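Local structure of endoglucanase (Thermotoga maritima, 1VHO) at residues M12-N16 / Q157-E161; S49-Y53 / A211-Y216; V113-A118 / I136-L142; I265-H269 / A331-E335. The protein is probably a metal-dependent aminopeptidase of the M42 family, expected to bind two divalent metal cations per subunit, although it is named an endoglucanase. All blocks are in the same frame, centred on the assembly; numbering follows the deposited sequence.

From the N terminus, helix 7-16 meets residues 157-161 in interaction 1, closing a loop of 140 residues. Interaction 3 lies wholly inside that loop: the turn after edge strand 108-113 of the six-stranded antiparallel sheet meets the other edge strand, 137-139, with 17 residues between the segments. Interaction 2 opens at strand 50-54, within the loop of interaction 1, and closes past its end at residues 211-216, so the two cross; interaction 3 is nested in both. Interaction 2 ties the eight-stranded mixed sheet to the end of helix 208-213. Interaction 4 follows in series, joining the ends of helices 256-268 and 317-333, its centre about 53 Å from that of interaction 3.

Interaction 1: M12-N16 / Q157-E161; sequences MELSN and QTAFE
The C-terminal end of helix 7-16 packs here against the chain that leads from the six-stranded antiparallel sheet into strand 160-162, the edge of a small three-stranded sheet. One direct hydrogen bond joins the two: Ala159 N donates to Asn16 OD1 at 2.8 Å, with 161° at the hydrogen. The donor lies in the carbonyl plane, on a lone pair of OD1. The other end of the amide, ND2, donates to a water that in turn donates to Ala159 O, and the side chain thus grips the backbone N directly and the O through water. An alanine in place of Asn16 would remove both amide atoms and would probably leave Ala159 N without its direct acceptor across the contact. A second water donates to Ser15 OG and to Gln157 O; the Ser15 hydroxyl is also hydrogen-bonded to Lys169 O.

Apolar packing lies next to the amide. Ala159 CB sits 3.7 Å from CG of Met12, a selenomethionine. That chain runs on nearly straight to SE, 3.9 Å from Phe160 CA, and then bends (chi3 -72°), which carries the methyl to the carboxylate end of Glu161. The two side chains cross at about a right angle, with Met12 CE 3.4 Å from Glu161 CD.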
loop_
_atom_site.group_PDB
_atom_site.type_symbol
_atom_site.label_atom_id
_atom_site.label_comp_id
_atom_site.label_asym_id
_atom_site.label_seq_id
_atom_site.Cartn_x
_atom_site.Cartn_y
_atom_site.Cartn_z
HETATM N N MSE A 12 3.570 9.248 -7.127
HETATM C CA MSE A 12 2.353 9.680 -7.854
HETATM C C MSE A 12 1.884 8.645 -8.855
HETATM O O MSE A 12 0.668 8.297 -8.940
HETATM C CB MSE A 12 2.654 11.033 -8.545
HETATM C CG MSE A 12 2.674 12.171 -7.525
HETATM SE SE MSE A 12 2.776 13.841 -8.482
HETATM C CE MSE A 12 4.560 13.733 -9.090
ATOM N N GLU A 13 2.830 7.984 -9.546
ATOM C CA GLU A 13 2.440 6.983 -10.537
ATOM C C GLU A 13 1.820 5.766 -9.829
ATOM O O GLU A 13 0.817 5.260 -10.336
ATOM C CB GLU A 13 3.604 6.530 -11.437
ATOM C CG GLU A 13 4.101 7.674 -12.311
ATOM C CD GLU A 13 5.095 7.235 -13.393
ATOM O OE1 GLU A 13 5.629 6.124 -13.432
ATOM O OE2 GLU A 13 5.363 8.082 -14.257
ATOM N N LEU A 14 2.367 5.384 -8.675
ATOM C CA LEU A 14 1.834 4.204 -7.948
ATOM C C LEU A 14 0.443 4.519 -7.408
ATOM O O LEU A 14 -0.453 3.704 -7.493
ATOM C CB LEU A 14 2.769 3.792 -6.808
ATOM C CG LEU A 14 4.067 3.043 -7.240
ATOM C CD1 LEU A 14 5.048 2.984 -6.061
ATOM C CD2 LEU A 14 3.677 1.653 -7.708
ATOM N N SER A 15 0.291 5.746 -6.912
ATOM C CA SER A 15 -1.021 6.175 -6.389
ATOM C C SER A 15 -2.087 6.205 -7.486
ATOM O O SER A 15 -3.233 5.759 -7.249
ATOM C CB SER A 15 -0.810 7.580 -5.807
ATOM O OG SER A 15 -2.087 8.131 -5.481
ATOM N N ASN A 16 -1.734 6.682 -8.677
ATOM C CA ASN A 16 -2.722 6.796 -9.762
ATOM C C ASN A 16 -3.172 5.469 -10.343
ATOM O O ASN A 16 -4.290 5.431 -10.888
ATOM C CB ASN A 16 -2.217 7.706 -10.887
ATOM C CG ASN A 16 -2.147 9.161 -10.452
ATOM O OD1 ASN A 16 -2.855 9.616 -9.556
ATOM N ND2 ASN A 16 -1.288 9.941 -11.118
ATOM N N GLN A 157 -8.961 9.942 -8.169
ATOM C CA GLN A 157 -8.066 10.991 -7.658
ATOM C C GLN A 157 -6.755 10.991 -8.444
ATOM O O GLN A 157 -6.135 9.919 -8.594
ATOM C CB GLN A 157 -7.676 10.678 -6.200
ATOM C CG GLN A 157 -6.763 11.738 -5.531
ATOM C CD GLN A 157 -7.505 13.025 -5.273
ATOM O OE1 GLN A 157 -8.695 13.065 -4.956
ATOM N NE2 GLN A 157 -6.840 14.206 -5.344
ATOM N N THR A 158 -6.352 12.188 -8.831
ATOM C CA THR A 158 -5.066 12.329 -9.564
ATOM C C THR A 158 -4.047 12.824 -8.529
ATOM O O THR A 158 -4.311 13.833 -7.870
ATOM C CB THR A 158 -5.261 13.337 -10.686
ATOM O OG1 THR A 158 -6.145 12.696 -11.671
ATOM C CG2 THR A 158 -3.956 13.669 -11.421
ATOM N N ALA A 159 -2.944 12.104 -8.361
ATOM C CA ALA A 159 -1.984 12.508 -7.350
ATOM C C ALA A 159 -1.306 13.850 -7.680
ATOM O O ALA A 159 -1.145 14.173 -8.870
ATOM C CB ALA A 159 -0.907 11.426 -7.203
ATOM N N PHE A 160 -0.872 14.563 -6.648
ATOM C CA PHE A 160 -0.194 15.843 -6.885
ATOM C C PHE A 160 0.896 16.049 -5.831
ATOM O O PHE A 160 1.016 15.362 -4.822
ATOM C CB PHE A 160 -1.153 17.032 -6.846
ATOM C CG PHE A 160 -1.917 17.317 -5.586
ATOM C CD1 PHE A 160 -1.374 18.106 -4.580
ATOM C CD2 PHE A 160 -3.165 16.790 -5.363
ATOM C CE1 PHE A 160 -2.079 18.356 -3.406
ATOM C CE2 PHE A 160 -3.895 17.033 -4.213
ATOM C CZ PHE A 160 -3.323 17.828 -3.216
ATOM N N GLU A 161 1.763 17.014 -6.143
ATOM C CA GLU A 161 2.814 17.384 -5.210
ATOM C C GLU A 161 2.489 18.787 -4.692
ATOM O O GLU A 161 1.918 19.637 -5.410
ATOM C CB GLU A 161 4.164 17.431 -5.944
ATOM C CG GLU A 161 4.677 16.042 -6.270
ATOM C CD GLU A 161 5.981 16.020 -7.039
ATOM O OE1 GLU A 161 6.048 16.718 -8.098
ATOM O OE2 GLU A 161 6.909 15.266 -6.660
HETATM O O HOH W 1 -4.174 9.722 -6.572
HETATM O O HOH W 2 -0.413 12.625 -11.025
#

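Interaction 2: S49-Y53 / A211-Y216; sequences SLIGY and ALTGAY
Ile51 meets four residues of 211-216, and its branches can be traced outward one by one. Ile51 CB lies 4.0 Å from Ala215 CB, with Tyr216 CE2 hardly farther off. CG2, anti to the backbone N, goes to the tyrosine: it stands at the edge of the Tyr216 ring, near its plane, 3.6 Å from CE2 and equally close to CD2. The same methyl touches Leu212 CD1 more loosely, at 4.2 Å. The other branch, CG1, passes Ala215 CB and ends in CD1. Ile51 CD1 lies 3.5 Å from Ala215 CB. It is equally close to the backbone oxygen of Ala211. Chi2 of 78° turns CD1 that way, toward the last turn of the helix.

Beyond the isoleucine, Tyr53 CB lies 3.5 Å from Tyr216 OH. The two rings are oblique, with centroids 5.7 Å apart and planes at 43°. The Tyr216 hydroxyl has its polar partner in Glu41 OE2, and its ring also meets Tyr197 edge-to-face. At the other end Ser49 OG touches Ala211 CB at 4.0 Å, while its hydrogen bonds run to Val202 N and to Glu205 OE2, a predicted zinc ligand, which would make Ser49 a second-shell residue of the metal site.

Strand 50-54 lies between strands 41-44 and 195-201 of the mixed sheet. The Leu50 side chain packs on helix 25-35, on the other side of the strand from Ile51, which packs on the end of helix 208-213 and the residues after it. Tyr53 brings only its CB close to Tyr216, and its ring leads off to stack on Tyr197 of strand 195-201.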
loop_
_atom_site.group_PDB
_atom_site.type_symbol
_atom_site.label_atom_id
_atom_site.label_comp_id
_atom_site.label_asym_id
_atom_site.label_seq_id
_atom_site.Cartn_x
_atom_site.Cartn_y
_atom_site.Cartn_z
ATOM N N SER A 49 0.557 -12.128 -6.449
ATOM C CA SER A 49 1.561 -11.360 -5.682
ATOM C C SER A 49 2.868 -11.401 -6.444
ATOM O O SER A 49 3.066 -12.308 -7.298
ATOM C CB SER A 49 1.753 -11.878 -4.276
ATOM O OG SER A 49 0.622 -11.712 -3.432
ATOM N N LEU A 50 3.754 -10.439 -6.242
ATOM C CA LEU A 50 5.012 -10.394 -6.932
ATOM C C LEU A 50 6.178 -10.439 -5.932
ATOM O O LEU A 50 6.130 -9.725 -4.920
ATOM C CB LEU A 50 5.098 -9.115 -7.789
ATOM C CG LEU A 50 6.413 -8.860 -8.514
ATOM C CD1 LEU A 50 6.532 -9.724 -9.771
ATOM C CD2 LEU A 50 6.545 -7.387 -8.915
ATOM N N ILE A 51 7.136 -11.318 -6.150
ATOM C CA ILE A 51 8.316 -11.415 -5.265
ATOM C C ILE A 51 9.567 -11.121 -6.063
ATOM O O ILE A 51 9.844 -11.811 -7.072
ATOM C CB ILE A 51 8.449 -12.774 -4.545
ATOM C CG1 ILE A 51 7.320 -12.976 -3.547
ATOM C CG2 ILE A 51 9.813 -12.817 -3.781
ATOM C CD1 ILE A 51 5.970 -13.401 -4.115
ATOM N N GLY A 52 10.282 -10.043 -5.737
ATOM C CA GLY A 52 11.522 -9.705 -6.475
ATOM C C GLY A 52 12.665 -10.427 -5.735
ATOM O O GLY A 52 12.670 -10.322 -4.477
ATOM N N TYR A 53 13.586 -11.045 -6.432
ATOM C CA TYR A 53 14.694 -11.737 -5.743
ATOM C C TYR A 53 16.038 -11.164 -6.150
ATOM O O TYR A 53 16.360 -11.053 -7.342
ATOM C CB TYR A 53 14.641 -13.241 -6.021
ATOM C CG TYR A 53 15.872 -14.000 -5.570
ATOM C CD1 TYR A 53 16.243 -13.985 -4.235
ATOM C CD2 TYR A 53 16.671 -14.705 -6.458
ATOM C CE1 TYR A 53 17.348 -14.670 -3.783
ATOM C CE2 TYR A 53 17.791 -15.411 -6.016
ATOM C CZ TYR A 53 18.110 -15.386 -4.678
ATOM O OH TYR A 53 19.217 -16.050 -4.189
ATOM N N ALA A 211 2.291 -15.286 1.069
ATOM C CA ALA A 211 2.562 -14.663 -0.238
ATOM C C ALA A 211 3.952 -15.062 -0.702
ATOM O O ALA A 211 4.199 -15.418 -1.847
ATOM C CB ALA A 211 2.454 -13.139 -0.129
ATOM N N LEU A 212 4.933 -14.882 0.178
ATOM C CA LEU A 212 6.309 -15.211 -0.183
ATOM C C LEU A 212 6.473 -16.660 -0.640
ATOM O O LEU A 212 7.091 -16.885 -1.680
ATOM C CB LEU A 212 7.213 -14.946 1.027
ATOM C CG LEU A 212 8.636 -15.496 0.951
ATOM C CD1 LEU A 212 9.404 -14.868 -0.196
ATOM C CD2 LEU A 212 9.353 -15.224 2.285
ATOM N N THR A 213 5.866 -17.611 0.071
ATOM C CA THR A 213 6.032 -19.024 -0.286
ATOM C C THR A 213 5.234 -19.449 -1.496
ATOM O O THR A 213 5.481 -20.520 -2.062
ATOM C CB THR A 213 5.809 -19.994 0.874
ATOM O OG1 THR A 213 4.547 -19.770 1.495
ATOM C CG2 THR A 213 6.897 -19.802 1.941
ATOM N N GLY A 214 4.394 -18.550 -2.029
ATOM C CA GLY A 214 3.653 -18.859 -3.256
ATOM C C GLY A 214 4.609 -18.747 -4.433
ATOM O O GLY A 214 4.272 -19.117 -5.564
ATOM N N ALA A 215 5.793 -18.181 -4.195
ATOM C CA ALA A 215 6.834 -17.998 -5.161
ATOM C C ALA A 215 8.140 -18.704 -4.807
ATOM O O ALA A 215 8.817 -19.229 -5.678
ATOM C CB ALA A 215 7.160 -16.492 -5.308
ATOM N N TYR A 216 8.624 -18.589 -3.568
ATOM C CA TYR A 216 9.881 -19.200 -3.157
ATOM C C TYR A 216 9.711 -19.950 -1.849
ATOM O O TYR A 216 9.337 -19.376 -0.817
ATOM C CB TYR A 216 10.967 -18.128 -2.954
ATOM C CG TYR A 216 11.394 -17.430 -4.220
ATOM C CD1 TYR A 216 12.356 -17.968 -5.059
ATOM C CD2 TYR A 216 10.793 -16.213 -4.565
ATOM C CE1 TYR A 216 12.732 -17.305 -6.219
ATOM C CE2 TYR A 216 11.145 -15.556 -5.732
ATOM C CZ TYR A 216 12.109 -16.109 -6.552
ATOM O OH TYR A 216 12.455 -15.453 -7.701
#

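Interaction 3: V113-A118 / I136-L142; sequences VIGMLA and IFVDLSL
One face of the Phe137 ring is met by Gly115 CA, which stands 3.5 Å above the plane and offset toward the rim. The CA-to-centroid line is 23° off the ring normal, a CH-pi contact in which a backbone CA, not a side chain, meets the ring. Phe137 CG lies between its own backbone N and carbonyl carbon, a rotamer that swings the ring back over Gly115 although the CB bond points away from 113-118. At the ring's edge, near its plane, Leu117 CD2 comes to within 3.8 Å of CE1. Phe82, on the neighbouring strand, meets the same ring with planes nearly perpendicular. In the Asp139 carboxylate, Ala118 N reaches OD2 at 2.8 Å and almost straight (177°), but from above the carboxylate plane, 49° out of it. OD1 takes both N and OG of Ser141, the former completing an Asx turn, and also Gln81 NE2; together these bonds fix the carboxylate's rotation.

Residues 113-116 form a type II beta turn as the chain leaves strand 108-113, and this turn lies against 137-139, at the opposite edge of the six-stranded antiparallel sheet. Gly115, at the positive-phi position, donates its N to Phe137 O at 2.8 Å, nearly along the C=O axis. A water donates to Val113 O and Met116 O and accepts from Asp139 N.

Ile114 CG2 meets Ile136 CG2 at 3.8 Å, and Ala118 CB rests 3.8 Å from Leu142 CD2.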
loop_
_atom_site.group_PDB
_atom_site.type_symbol
_atom_site.label_atom_id
_atom_site.label_comp_id
_atom_site.label_asym_id
_atom_site.label_seq_id
_atom_site.Cartn_x
_atom_site.Cartn_y
_atom_site.Cartn_z
ATOM N N VAL A 113 -19.983 10.861 -8.927
ATOM C CA VAL A 113 -19.820 11.271 -7.553
ATOM C C VAL A 113 -20.812 10.528 -6.667
ATOM O O VAL A 113 -22.015 10.529 -6.968
ATOM C CB VAL A 113 -20.126 12.791 -7.446
ATOM C CG1 VAL A 113 -20.027 13.275 -6.001
ATOM C CG2 VAL A 113 -19.183 13.590 -8.345
ATOM N N ILE A 114 -20.272 9.848 -5.653
ATOM C CA ILE A 114 -21.113 9.088 -4.733
ATOM C C ILE A 114 -22.134 9.991 -4.046
ATOM O O ILE A 114 -21.850 11.126 -3.599
ATOM C CB ILE A 114 -20.253 8.393 -3.655
ATOM C CG1 ILE A 114 -19.443 7.247 -4.297
ATOM C CG2 ILE A 114 -21.133 7.861 -2.523
ATOM C CD1 ILE A 114 -18.421 6.682 -3.342
ATOM N N GLY A 115 -23.404 9.582 -4.111
ATOM C CA GLY A 115 -24.497 10.267 -3.497
ATOM C C GLY A 115 -25.013 11.507 -4.190
ATOM O O GLY A 115 -25.971 12.121 -3.712
HETATM N N MSE A 116 -24.447 11.898 -5.347
HETATM C CA MSE A 116 -24.893 13.058 -6.029
HETATM C C MSE A 116 -26.127 12.774 -6.889
HETATM O O MSE A 116 -26.075 11.909 -7.733
HETATM C CB MSE A 116 -23.791 13.628 -6.980
HETATM C CG MSE A 116 -24.270 14.989 -7.576
HETATM SE SE MSE A 116 -22.726 15.658 -8.620
HETATM C CE MSE A 116 -22.947 14.708 -10.184
ATOM N N LEU A 117 -27.168 13.588 -6.767
ATOM C CA LEU A 117 -28.343 13.400 -7.614
ATOM C C LEU A 117 -28.254 14.342 -8.821
ATOM O O LEU A 117 -27.771 15.470 -8.676
ATOM C CB LEU A 117 -29.635 13.858 -6.854
ATOM C CG LEU A 117 -29.948 13.008 -5.600
ATOM C CD1 LEU A 117 -31.105 13.604 -4.803
ATOM C CD2 LEU A 117 -30.212 11.580 -6.019
ATOM N N ALA A 118 -28.767 13.896 -9.950
ATOM C CA ALA A 118 -28.857 14.770 -11.128
ATOM C C ALA A 118 -29.888 15.867 -10.782
ATOM O O ALA A 118 -30.778 15.620 -9.948
ATOM C CB ALA A 118 -29.466 13.979 -12.294
ATOM N N ILE A 136 -24.662 3.587 -0.486
ATOM C CA ILE A 136 -23.640 4.201 -1.355
ATOM C C ILE A 136 -24.209 4.083 -2.773
ATOM O O ILE A 136 -24.424 2.968 -3.203
ATOM C CB ILE A 136 -22.343 3.369 -1.337
ATOM C CG1 ILE A 136 -21.886 3.172 0.114
ATOM C CG2 ILE A 136 -21.240 4.041 -2.161
ATOM C CD1 ILE A 136 -21.807 4.457 0.877
ATOM N N PHE A 137 -24.454 5.197 -3.450
ATOM C CA PHE A 137 -25.022 5.060 -4.785
ATOM C C PHE A 137 -24.504 6.115 -5.752
ATOM O O PHE A 137 -23.907 7.099 -5.343
ATOM C CB PHE A 137 -26.575 5.236 -4.713
ATOM C CG PHE A 137 -27.049 6.610 -4.411
ATOM C CD1 PHE A 137 -27.395 7.499 -5.428
ATOM C CD2 PHE A 137 -27.133 7.077 -3.101
ATOM C CE1 PHE A 137 -27.808 8.780 -5.139
ATOM C CE2 PHE A 137 -27.552 8.355 -2.790
ATOM C CZ PHE A 137 -27.888 9.227 -3.833
ATOM N N VAL A 138 -24.782 5.885 -7.029
ATOM C CA VAL A 138 -24.472 6.873 -8.065
ATOM C C VAL A 138 -25.754 6.993 -8.897
ATOM O O VAL A 138 -26.515 5.994 -8.926
ATOM C CB VAL A 138 -23.265 6.591 -8.932
ATOM C CG1 VAL A 138 -21.997 6.725 -8.055
ATOM C CG2 VAL A 138 -23.299 5.261 -9.661
ATOM N N ASP A 139 -26.035 8.180 -9.387
ATOM C CA ASP A 139 -27.223 8.461 -10.202
ATOM C C ASP A 139 -26.866 8.155 -11.656
ATOM O O ASP A 139 -26.079 8.885 -12.274
ATOM C CB ASP A 139 -27.644 9.922 -9.996
ATOM C CG ASP A 139 -28.967 10.302 -10.659
ATOM O OD1 ASP A 139 -29.299 9.724 -11.710
ATOM O OD2 ASP A 139 -29.607 11.229 -10.124
ATOM N N LEU A 140 -27.383 7.067 -12.183
ATOM C CA LEU A 140 -27.147 6.577 -13.538
ATOM C C LEU A 140 -27.550 7.495 -14.654
ATOM O O LEU A 140 -26.984 7.426 -15.762
ATOM C CB LEU A 140 -27.841 5.229 -13.734
ATOM C CG LEU A 140 -27.065 3.943 -13.472
ATOM C CD1 LEU A 140 -25.876 4.129 -12.545
ATOM C CD2 LEU A 140 -28.016 2.883 -12.929
ATOM N N SER A 141 -28.457 8.456 -14.406
ATOM C CA SER A 141 -28.859 9.377 -15.455
ATOM C C SER A 141 -27.709 10.318 -15.785
ATOM O O SER A 141 -27.798 11.045 -16.780
ATOM C CB SER A 141 -30.123 10.149 -15.041
ATOM O OG SER A 141 -29.793 11.034 -14.011
ATOM N N LEU A 142 -26.678 10.391 -14.949
ATOM C CA LEU A 142 -25.507 11.201 -15.153
ATOM C C LEU A 142 -24.414 10.469 -15.936
ATOM O O LEU A 142 -23.420 11.113 -16.289
ATOM C CB LEU A 142 -24.900 11.683 -13.826
ATOM C CG LEU A 142 -25.786 12.666 -13.038
ATOM C CD1 LEU A 142 -25.247 12.961 -11.666
ATOM C CD2 LEU A 142 -26.012 13.961 -13.808
HETATM O O HOH W 3 -24.121 10.254 -8.688
HETATM O O HOH W 4 -31.782 13.030 -9.798
#

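Interaction 4: I265-H269 / A331-E335; sequences IAKKH and AVELE. With SO4 (sulfate ion), chain D.
Charged and polar bonds gather on one oxygen, Glu333 OE2. His269 NE2 donates to it at 2.6 Å, a His-carboxylate hydrogen bond met on the syn side, 28° out of the carboxylate plane. Ring and carboxylate approach head-on, their planes 47° apart. Lys268 NZ forms a salt bridge to the same OE2 at 3.0 Å from above the carboxylate, 63° out of its plane and on the face opposite to the histidine. Lys268 is fully extended, CG anti to the backbone N, and this length brings NZ to the oxygen.

Anion binding uses the other ring nitrogen. His269 ND1 donates to sulfate O2 at 2.5 Å, a very short bond, and Arg325 NH1 also holds the ion, which probably came from the crystallisation liquor.

Van der Waals contact comes from Ile265, which runs antiparallel beside the Glu333 chain. Its CG1 lies 3.8 Å from Glu333 OE1, and Ile265 CD1 is 4.0 Å from Glu333 CB.

A leucine in place of His269 would probably leave Glu333 OE2 with Lys268 alone across this contact and the sulfate without one of its donors.

Helices 256-268 and 317-333 are thus joined at their C-terminal ends by a carboxylate held from both faces. If the very short sulfate bond is taken at face value, both ring nitrogens donate and His269 may be protonated in the crystal; the anions on its two sides would favour that, but the shortness leaves it doubtful.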
loop_
_atom_site.group_PDB
_atom_site.type_symbol
_atom_site.label_atom_id
_atom_site.label_comp_id
_atom_site.label_asym_id
_atom_site.label_seq_id
_atom_site.Cartn_x
_atom_site.Cartn_y
_atom_site.Cartn_z
ATOM N N ILE A 265 22.105 0.581 12.864
ATOM C CA ILE A 265 22.530 0.879 11.465
ATOM C C ILE A 265 22.058 2.265 11.114
ATOM O O ILE A 265 22.743 3.095 10.525
ATOM C CB ILE A 265 21.943 -0.183 10.525
ATOM C CG1 ILE A 265 22.752 -1.476 10.733
ATOM C CG2 ILE A 265 22.068 0.264 9.044
ATOM C CD1 ILE A 265 22.118 -2.740 10.254
ATOM N N ALA A 266 20.793 2.591 11.525
ATOM C CA ALA A 266 20.313 3.950 11.206
ATOM C C ALA A 266 21.197 5.004 11.842
ATOM O O ALA A 266 21.475 6.084 11.297
ATOM C CB ALA A 266 18.858 4.105 11.684
ATOM N N LYS A 267 21.580 4.714 13.100
ATOM C CA LYS A 267 22.438 5.688 13.820
ATOM C C LYS A 267 23.771 5.893 13.110
ATOM O O LYS A 267 24.216 7.029 12.836
ATOM C CB LYS A 267 22.675 5.114 15.228
ATOM C CG LYS A 267 23.381 6.113 16.136
ATOM C CD LYS A 267 23.927 5.415 17.390
ATOM C CE LYS A 267 24.655 6.503 18.213
ATOM N NZ LYS A 267 25.041 5.974 19.548
ATOM N N LYS A 268 24.400 4.808 12.708
ATOM C CA LYS A 268 25.710 4.906 12.010
ATOM C C LYS A 268 25.589 5.642 10.693
ATOM O O LYS A 268 26.462 6.402 10.301
ATOM C CB LYS A 268 26.302 3.516 11.797
ATOM C CG LYS A 268 27.509 3.475 10.858
ATOM C CD LYS A 268 28.042 2.042 10.733
ATOM C CE LYS A 268 29.161 1.989 9.702
ATOM N NZ LYS A 268 29.333 0.636 9.087
ATOM N N HIS A 269 24.472 5.446 9.965
ATOM C CA HIS A 269 24.266 6.109 8.699
ATOM C C HIS A 269 23.427 7.353 8.729
ATOM O O HIS A 269 23.019 7.813 7.665
ATOM C CB HIS A 269 23.702 5.079 7.679
ATOM C CG HIS A 269 24.765 4.041 7.434
ATOM N ND1 HIS A 269 25.722 4.252 6.442
ATOM C CD2 HIS A 269 25.061 2.861 8.028
ATOM C CE1 HIS A 269 26.554 3.223 6.447
ATOM N NE2 HIS A 269 26.179 2.384 7.389
ATOM N N ALA A 331 20.459 -4.748 4.568
ATOM C CA ALA A 331 20.929 -5.854 3.759
ATOM C C ALA A 331 22.449 -5.873 3.669
ATOM O O ALA A 331 23.024 -6.942 3.394
ATOM C CB ALA A 331 20.311 -5.818 2.345
ATOM N N VAL A 332 23.130 -4.766 3.854
ATOM C CA VAL A 332 24.591 -4.720 3.789
ATOM C C VAL A 332 25.281 -4.999 5.111
ATOM O O VAL A 332 26.199 -5.834 5.192
ATOM C CB VAL A 332 25.052 -3.341 3.293
ATOM C CG1 VAL A 332 26.599 -3.227 3.282
ATOM C CG2 VAL A 332 24.531 -3.038 1.892
ATOM N N GLU A 333 24.765 -4.440 6.216
ATOM C CA GLU A 333 25.398 -4.556 7.512
ATOM C C GLU A 333 24.775 -5.422 8.566
ATOM O O GLU A 333 25.417 -5.597 9.620
ATOM C CB GLU A 333 25.463 -3.113 8.121
ATOM C CG GLU A 333 26.341 -2.234 7.210
ATOM C CD GLU A 333 26.490 -0.836 7.754
ATOM O OE1 GLU A 333 25.921 -0.545 8.830
ATOM O OE2 GLU A 333 27.122 0.023 7.106
ATOM N N LEU A 334 23.537 -5.874 8.402
ATOM C CA LEU A 334 22.928 -6.687 9.429
ATOM C C LEU A 334 23.750 -7.944 9.775
ATOM O O LEU A 334 24.070 -8.746 8.921
ATOM C CB LEU A 334 21.510 -7.126 9.110
ATOM C CG LEU A 334 20.762 -7.946 10.160
ATOM C CD1 LEU A 334 20.540 -7.118 11.440
ATOM C CD2 LEU A 334 19.394 -8.391 9.616
ATOM N N GLU A 335 23.911 -8.109 11.061
ATOM C CA GLU A 335 24.539 -9.184 11.778
ATOM C C GLU A 335 26.037 -9.321 11.548
ATOM O O GLU A 335 26.701 -9.512 12.577
ATOM C CB GLU A 335 23.832 -10.525 11.541
ATOM C CG GLU A 335 24.589 -11.524 10.697
ATOM C CD GLU A 335 23.930 -12.874 10.571
ATOM O OE1 GLU A 335 24.444 -13.740 9.827
ATOM O OE2 GLU A 335 22.880 -13.096 11.203
HETATM S S SO4 D . 25.267 6.175 3.338
HETATM O O1 SO4 D . 25.553 7.611 2.944
HETATM O O2 SO4 D . 25.432 6.115 4.825
HETATM O O3 SO4 D . 23.891 5.817 2.894
HETATM O O4 SO4 D . 26.282 5.295 2.672
#